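Local coordinates for hypothetical protein yfcE (Escherichia coli, PDB 1SU1) that is of unknown function but belongs to the calcineurin-like phosphoesterase superfamily and holds two zinc ions at a paired metal site, at residues L28-D33 with L125-G130; V57-V62 with V146-H151. One frame throughout, in Å; residues are numbered along the deposited sequence.

How the contacts relate
Contacts 1 and 2 have centres 3 Å apart and interleave along the chain, both spanning the two stacked sheets of the calcineurin-like fold and both running into its metal site. Strands 27-31 and 55-58 are neighbours in one sheet, where Met29 O lies 2.7 Å from Val57 N, a probable hydrogen bond; strands 124-128 and 146-148 are neighbours in the other. The zinc of chain E unites the contacts, taking His129 from contact 1 and Asp61 and His151 from contact 2. A probable hydrogen bond of 2.6 Å from His129 ND1 to Leu59 O also ties them. Asp33 of contact 1 serves the zinc of chain F, and the two zinc ions are 3.4 Å apart.

Contact 1. Residues L28-D33 with L125-G130; sequences LMFASD and LFLTHG. With ZN (zinc ion), chain F; ZN (zinc ion), chain E.
The paired zinc site of the calcineurin-like fold brings Asp33 and His129 together at the loop ends of two strands from different sheets. Asp33 OD1 binds the zinc of chain F at 1.9 Å, and His129 NE2 binds the zinc of chain E at 2.2 Å. Beside the metal pair, Asp33 OD1 lies at the edge of the imidazole near its plane, 3.5 Å from His129 CE1, with carboxylate and ring planes 43° apart. The other carboxylate oxygen is gripped twice: Ser32 OG donates to Asp33 OD2 at 2.6 Å from above the carboxylate plane, and the backbone N of His151 is a second donor. With CG anti to the backbone N (chi1 -178°), the His129 ring extends to the metal site, where Leu59 O at ND1 adds a second hold that fixes its rotation. Deeper in, Leu127 CD2 meets the rim of the Phe30 ring near its plane, 4.1 Å from CE2, and the two side chains cross at about a right angle. The CA atoms of Phe30 and Leu127 are 10.3 Å apart, the spacing of stacked sheets rather than paired strands. Val57 and Val148, on the neighbouring strands 55-58 and 146-148, flank this core, while Met29 packs against helix 38-51.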
loop_
_atom_site.group_PDB
_atom_site.type_symbol
_atom_site.label_atom_id
_atom_site.label_comp_id
_atom_site.label_asym_id
_atom_site.label_seq_id
_atom_site.Cartn_x
_atom_site.Cartn_y
_atom_site.Cartn_z
ATOM N N LEU A 28 2.951 7.083 29.197
ATOM C CA LEU A 28 2.150 7.247 27.995
ATOM C C LEU A 28 0.660 6.985 28.209
ATOM O O LEU A 28 0.277 6.143 29.013
ATOM C CB LEU A 28 2.650 6.297 26.900
ATOM C CG LEU A 28 4.153 6.229 26.617
ATOM C CD1 LEU A 28 4.444 4.975 25.792
ATOM C CD2 LEU A 28 4.610 7.478 25.917
ATOM N N MET A 29 -0.170 7.706 27.461
ATOM C CA MET A 29 -1.611 7.518 27.510
ATOM C C MET A 29 -2.037 6.918 26.166
ATOM O O MET A 29 -1.529 7.313 25.123
ATOM C CB MET A 29 -2.332 8.851 27.728
ATOM C CG MET A 29 -3.851 8.694 27.821
ATOM S SD MET A 29 -4.719 10.238 28.257
ATOM C CE MET A 29 -6.388 9.786 27.816
ATOM N N PHE A 30 -2.972 5.977 26.207
ATOM C CA PHE A 30 -3.482 5.313 25.012
ATOM C C PHE A 30 -4.984 5.496 24.830
ATOM O O PHE A 30 -5.750 5.390 25.785
ATOM C CB PHE A 30 -3.213 3.805 25.066
ATOM C CG PHE A 30 -1.770 3.443 25.268
ATOM C CD1 PHE A 30 -1.202 3.489 26.540
ATOM C CD2 PHE A 30 -0.973 3.050 24.186
ATOM C CE1 PHE A 30 0.142 3.146 26.735
ATOM C CE2 PHE A 30 0.363 2.710 24.370
ATOM C CZ PHE A 30 0.925 2.756 25.644
ATOM N N ALA A 31 -5.390 5.759 23.593
ATOM C CA ALA A 31 -6.793 5.904 23.229
ATOM C C ALA A 31 -6.957 5.113 21.924
ATOM O O ALA A 31 -6.110 5.211 21.031
ATOM C CB ALA A 31 -7.131 7.371 23.001
ATOM N N SER A 32 -8.036 4.345 21.805
ATOM C CA SER A 32 -8.264 3.556 20.605
ATOM C C SER A 32 -9.732 3.484 20.192
ATOM O O SER A 32 -10.630 3.637 21.016
ATOM C CB SER A 32 -7.722 2.130 20.805
ATOM O OG SER A 32 -7.862 1.358 19.617
ATOM N N ASP A 33 -9.955 3.250 18.901
ATOM C CA ASP A 33 -11.286 3.122 18.322
ATOM C C ASP A 33 -12.254 4.242 18.751
ATOM O O ASP A 33 -13.307 3.989 19.364
ATOM C CB ASP A 33 -11.849 1.742 18.678
ATOM C CG ASP A 33 -11.015 0.590 18.075
ATOM O OD1 ASP A 33 -11.309 0.136 16.936
ATOM O OD2 ASP A 33 -10.042 0.156 18.730
ATOM N N LEU A 125 7.721 -2.369 23.135
ATOM C CA LEU A 125 6.268 -2.269 22.965
ATOM C C LEU A 125 5.970 -2.138 21.473
ATOM O O LEU A 125 6.420 -1.193 20.835
ATOM C CB LEU A 125 5.694 -1.034 23.682
ATOM C CG LEU A 125 5.858 -0.822 25.194
ATOM C CD1 LEU A 125 4.934 0.319 25.627
ATOM C CD2 LEU A 125 5.505 -2.072 25.945
ATOM N N PHE A 126 5.199 -3.076 20.932
ATOM C CA PHE A 126 4.833 -3.061 19.524
ATOM C C PHE A 126 3.418 -2.496 19.353
ATOM O O PHE A 126 2.442 -3.184 19.635
ATOM C CB PHE A 126 4.900 -4.493 18.956
ATOM C CG PHE A 126 4.771 -4.567 17.448
ATOM C CD1 PHE A 126 5.905 -4.570 16.634
ATOM C CD2 PHE A 126 3.520 -4.631 16.846
ATOM C CE1 PHE A 126 5.794 -4.636 15.249
ATOM C CE2 PHE A 126 3.395 -4.699 15.453
ATOM C CZ PHE A 126 4.535 -4.701 14.654
ATOM N N LEU A 127 3.320 -1.267 18.852
ATOM C CA LEU A 127 2.034 -0.584 18.643
ATOM C C LEU A 127 1.425 -0.792 17.247
ATOM O O LEU A 127 2.022 -0.402 16.239
ATOM C CB LEU A 127 2.197 0.934 18.881
ATOM C CG LEU A 127 3.109 1.412 20.020
ATOM C CD1 LEU A 127 3.239 2.925 19.950
ATOM C CD2 LEU A 127 2.542 0.982 21.378
ATOM N N THR A 128 0.217 -1.353 17.196
ATOM C CA THR A 128 -0.475 -1.589 15.926
ATOM C C THR A 128 -1.994 -1.572 16.181
ATOM O O THR A 128 -2.422 -1.760 17.315
ATOM C CB THR A 128 -0.044 -2.962 15.315
ATOM O OG1 THR A 128 -0.439 -3.025 13.940
ATOM C CG2 THR A 128 -0.692 -4.113 16.072
ATOM N N HIS A 129 -2.802 -1.359 15.140
ATOM C CA HIS A 129 -4.250 -1.308 15.313
ATOM C C HIS A 129 -4.899 -2.641 15.653
ATOM O O HIS A 129 -5.786 -2.710 16.520
ATOM C CB HIS A 129 -4.950 -0.744 14.076
ATOM C CG HIS A 129 -6.439 -0.640 14.229
ATOM N ND1 HIS A 129 -7.043 0.280 15.067
ATOM C CD2 HIS A 129 -7.450 -1.362 13.684
ATOM C CE1 HIS A 129 -8.353 0.121 15.028
ATOM N NE2 HIS A 129 -8.627 -0.870 14.195
ATOM N N GLY A 130 -4.503 -3.698 14.947
ATOM C CA GLY A 130 -5.082 -4.995 15.235
ATOM C C GLY A 130 -5.611 -5.768 14.047
ATOM O O GLY A 130 -5.913 -6.958 14.175
HETATM ZN ZN ZN F . -12.887 -0.052 15.930
HETATM ZN ZN ZN E . -10.685 -1.425 13.670
#

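Contact 2. Residues V57-V62 with V146-H151. With ZN (zinc ion), chain E.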
loop_
_atom_site.group_PDB
_atom_site.type_symbol
_atom_site.label_atom_id
_atom_site.label_comp_id
_atom_site.label_asym_id
_atom_site.label_seq_id
_atom_site.Cartn_x
_atom_site.Cartn_y
_atom_site.Cartn_z
ATOM N N VAL A 57 -0.950 8.270 22.631
ATOM C CA VAL A 57 -0.873 7.236 21.614
ATOM C C VAL A 57 -2.236 6.751 21.122
ATOM O O VAL A 57 -2.956 6.036 21.835
ATOM C CB VAL A 57 -0.056 6.033 22.138
ATOM C CG1 VAL A 57 0.081 4.973 21.055
ATOM C CG2 VAL A 57 1.314 6.507 22.609
ATOM N N ILE A 58 -2.566 7.128 19.889
ATOM C CA ILE A 58 -3.828 6.751 19.259
ATOM C C ILE A 58 -3.651 5.492 18.401
ATOM O O ILE A 58 -2.912 5.502 17.411
ATOM C CB ILE A 58 -4.351 7.938 18.415
ATOM C CG1 ILE A 58 -4.625 9.126 19.356
ATOM C CG2 ILE A 58 -5.605 7.544 17.643
ATOM C CD1 ILE A 58 -5.230 10.347 18.690
ATOM N N LEU A 59 -4.340 4.415 18.782
ATOM C CA LEU A 59 -4.231 3.134 18.093
ATOM C C LEU A 59 -5.129 2.885 16.872
ATOM O O LEU A 59 -5.353 1.728 16.492
ATOM C CB LEU A 59 -4.416 1.994 19.098
ATOM C CG LEU A 59 -3.429 1.960 20.274
ATOM C CD1 LEU A 59 -3.878 0.916 21.286
ATOM C CD2 LEU A 59 -2.003 1.654 19.779
ATOM N N GLY A 60 -5.660 3.944 16.264
ATOM C CA GLY A 60 -6.466 3.750 15.062
ATOM C C GLY A 60 -7.991 3.768 15.086
ATOM O O GLY A 60 -8.623 3.429 16.096
ATOM N N ASP A 61 -8.561 4.122 13.930
ATOM C CA ASP A 61 -10.003 4.238 13.699
ATOM C C ASP A 61 -10.478 5.485 14.441
ATOM O O ASP A 61 -11.191 5.424 15.457
ATOM C CB ASP A 61 -10.715 2.956 14.143
ATOM C CG ASP A 61 -10.428 1.783 13.203
ATOM O OD1 ASP A 61 -9.391 1.842 12.506
ATOM O OD2 ASP A 61 -11.208 0.809 13.168
ATOM N N VAL A 62 -10.025 6.608 13.889
ATOM C CA VAL A 62 -10.241 7.940 14.403
ATOM C C VAL A 62 -11.582 8.628 14.110
ATOM O O VAL A 62 -12.322 8.944 15.041
ATOM C CB VAL A 62 -9.080 8.833 13.916
ATOM C CG1 VAL A 62 -9.100 10.176 14.617
ATOM C CG2 VAL A 62 -7.748 8.116 14.158
ATOM N N VAL A 146 5.750 -6.485 24.588
ATOM C CA VAL A 146 4.315 -6.255 24.647
ATOM C C VAL A 146 3.638 -5.977 23.314
ATOM O O VAL A 146 4.050 -5.082 22.583
ATOM C CB VAL A 146 3.986 -5.050 25.584
ATOM C CG1 VAL A 146 2.476 -4.923 25.759
ATOM C CG2 VAL A 146 4.683 -5.221 26.941
ATOM N N LEU A 147 2.591 -6.732 23.001
ATOM C CA LEU A 147 1.832 -6.466 21.787
ATOM C C LEU A 147 0.714 -5.490 22.201
ATOM O O LEU A 147 -0.177 -5.854 22.975
ATOM C CB LEU A 147 1.204 -7.746 21.230
ATOM C CG LEU A 147 0.146 -7.493 20.137
ATOM C CD1 LEU A 147 0.800 -6.902 18.899
ATOM C CD2 LEU A 147 -0.564 -8.794 19.786
ATOM N N VAL A 148 0.772 -4.255 21.707
ATOM C CA VAL A 148 -0.230 -3.236 22.030
ATOM C C VAL A 148 -1.164 -3.005 20.839
ATOM O O VAL A 148 -0.726 -2.529 19.787
ATOM C CB VAL A 148 0.444 -1.884 22.395
ATOM C CG1 VAL A 148 -0.619 -0.837 22.691
ATOM C CG2 VAL A 148 1.370 -2.057 23.593
ATOM N N TYR A 149 -2.449 -3.315 21.012
ATOM C CA TYR A 149 -3.431 -3.165 19.931
ATOM C C TYR A 149 -4.862 -2.777 20.365
ATOM O O TYR A 149 -5.211 -2.839 21.554
ATOM C CB TYR A 149 -3.540 -4.478 19.177
ATOM C CG TYR A 149 -4.130 -5.585 20.019
ATOM C CD1 TYR A 149 -3.424 -6.122 21.099
ATOM C CD2 TYR A 149 -5.413 -6.078 19.760
ATOM C CE1 TYR A 149 -3.984 -7.123 21.907
ATOM C CE2 TYR A 149 -5.976 -7.076 20.562
ATOM C CZ TYR A 149 -5.256 -7.592 21.627
ATOM O OH TYR A 149 -5.814 -8.592 22.395
ATOM N N GLY A 150 -5.684 -2.423 19.372
ATOM C CA GLY A 150 -7.078 -2.066 19.601
ATOM C C GLY A 150 -7.964 -2.948 18.731
ATOM O O GLY A 150 -7.931 -4.169 18.839
ATOM N N HIS A 151 -8.774 -2.334 17.880
ATOM C CA HIS A 151 -9.628 -3.064 16.940
ATOM C C HIS A 151 -10.747 -3.987 17.437
ATOM O O HIS A 151 -11.839 -3.992 16.855
ATOM C CB HIS A 151 -8.748 -3.871 15.962
ATOM C CG HIS A 151 -9.504 -4.404 14.783
ATOM N ND1 HIS A 151 -10.168 -3.585 13.898
ATOM C CD2 HIS A 151 -9.732 -5.672 14.369
ATOM C CE1 HIS A 151 -10.775 -4.325 12.986
ATOM N NE2 HIS A 151 -10.528 -5.594 13.249
HETATM ZN ZN ZN E . -10.685 -1.425 13.670
#
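Leu59 presses a methyl onto bare backbone: its CD1 lies 3.9 Å from Tyr149 C, where the chain passes into Gly150, and the CA atoms of Leu59 and Gly150 come within 6.1 Å. Gly150 puts no side chain between the segments here, and the Tyr149 side chain leaves its backbone in the direction away from Leu59. With CG anti to its carbonyl carbon (chi1 -58°), Leu59 sends both methyls across, so that it also straddles one branch of Val148, whose CG1 is 4.0 Å from Leu59 CD1 and 4.1 Å from Leu59 CD2; the leucine runs roughly perpendicular to the valine. Beyond this apolar patch the segments are joined through metal. Asp61 OD2 and His151 ND1, 4.6 Å from each other, both bind the zinc of chain E, with ND1 at 2.2 Å. Asp61 OD1 accepts a hydrogen bond from Cys98 N, so that with the zinc at OD2 both carboxylate oxygens have a partner; Asn97 and His129 are the other protein ligands. Strand 55-58 lies between strands 27-31 and 91-93 of its sheet, and strand 146-148 between 124-128 and 163-167 of the other, with Tyr149 touching Asn167 of strand 163-167.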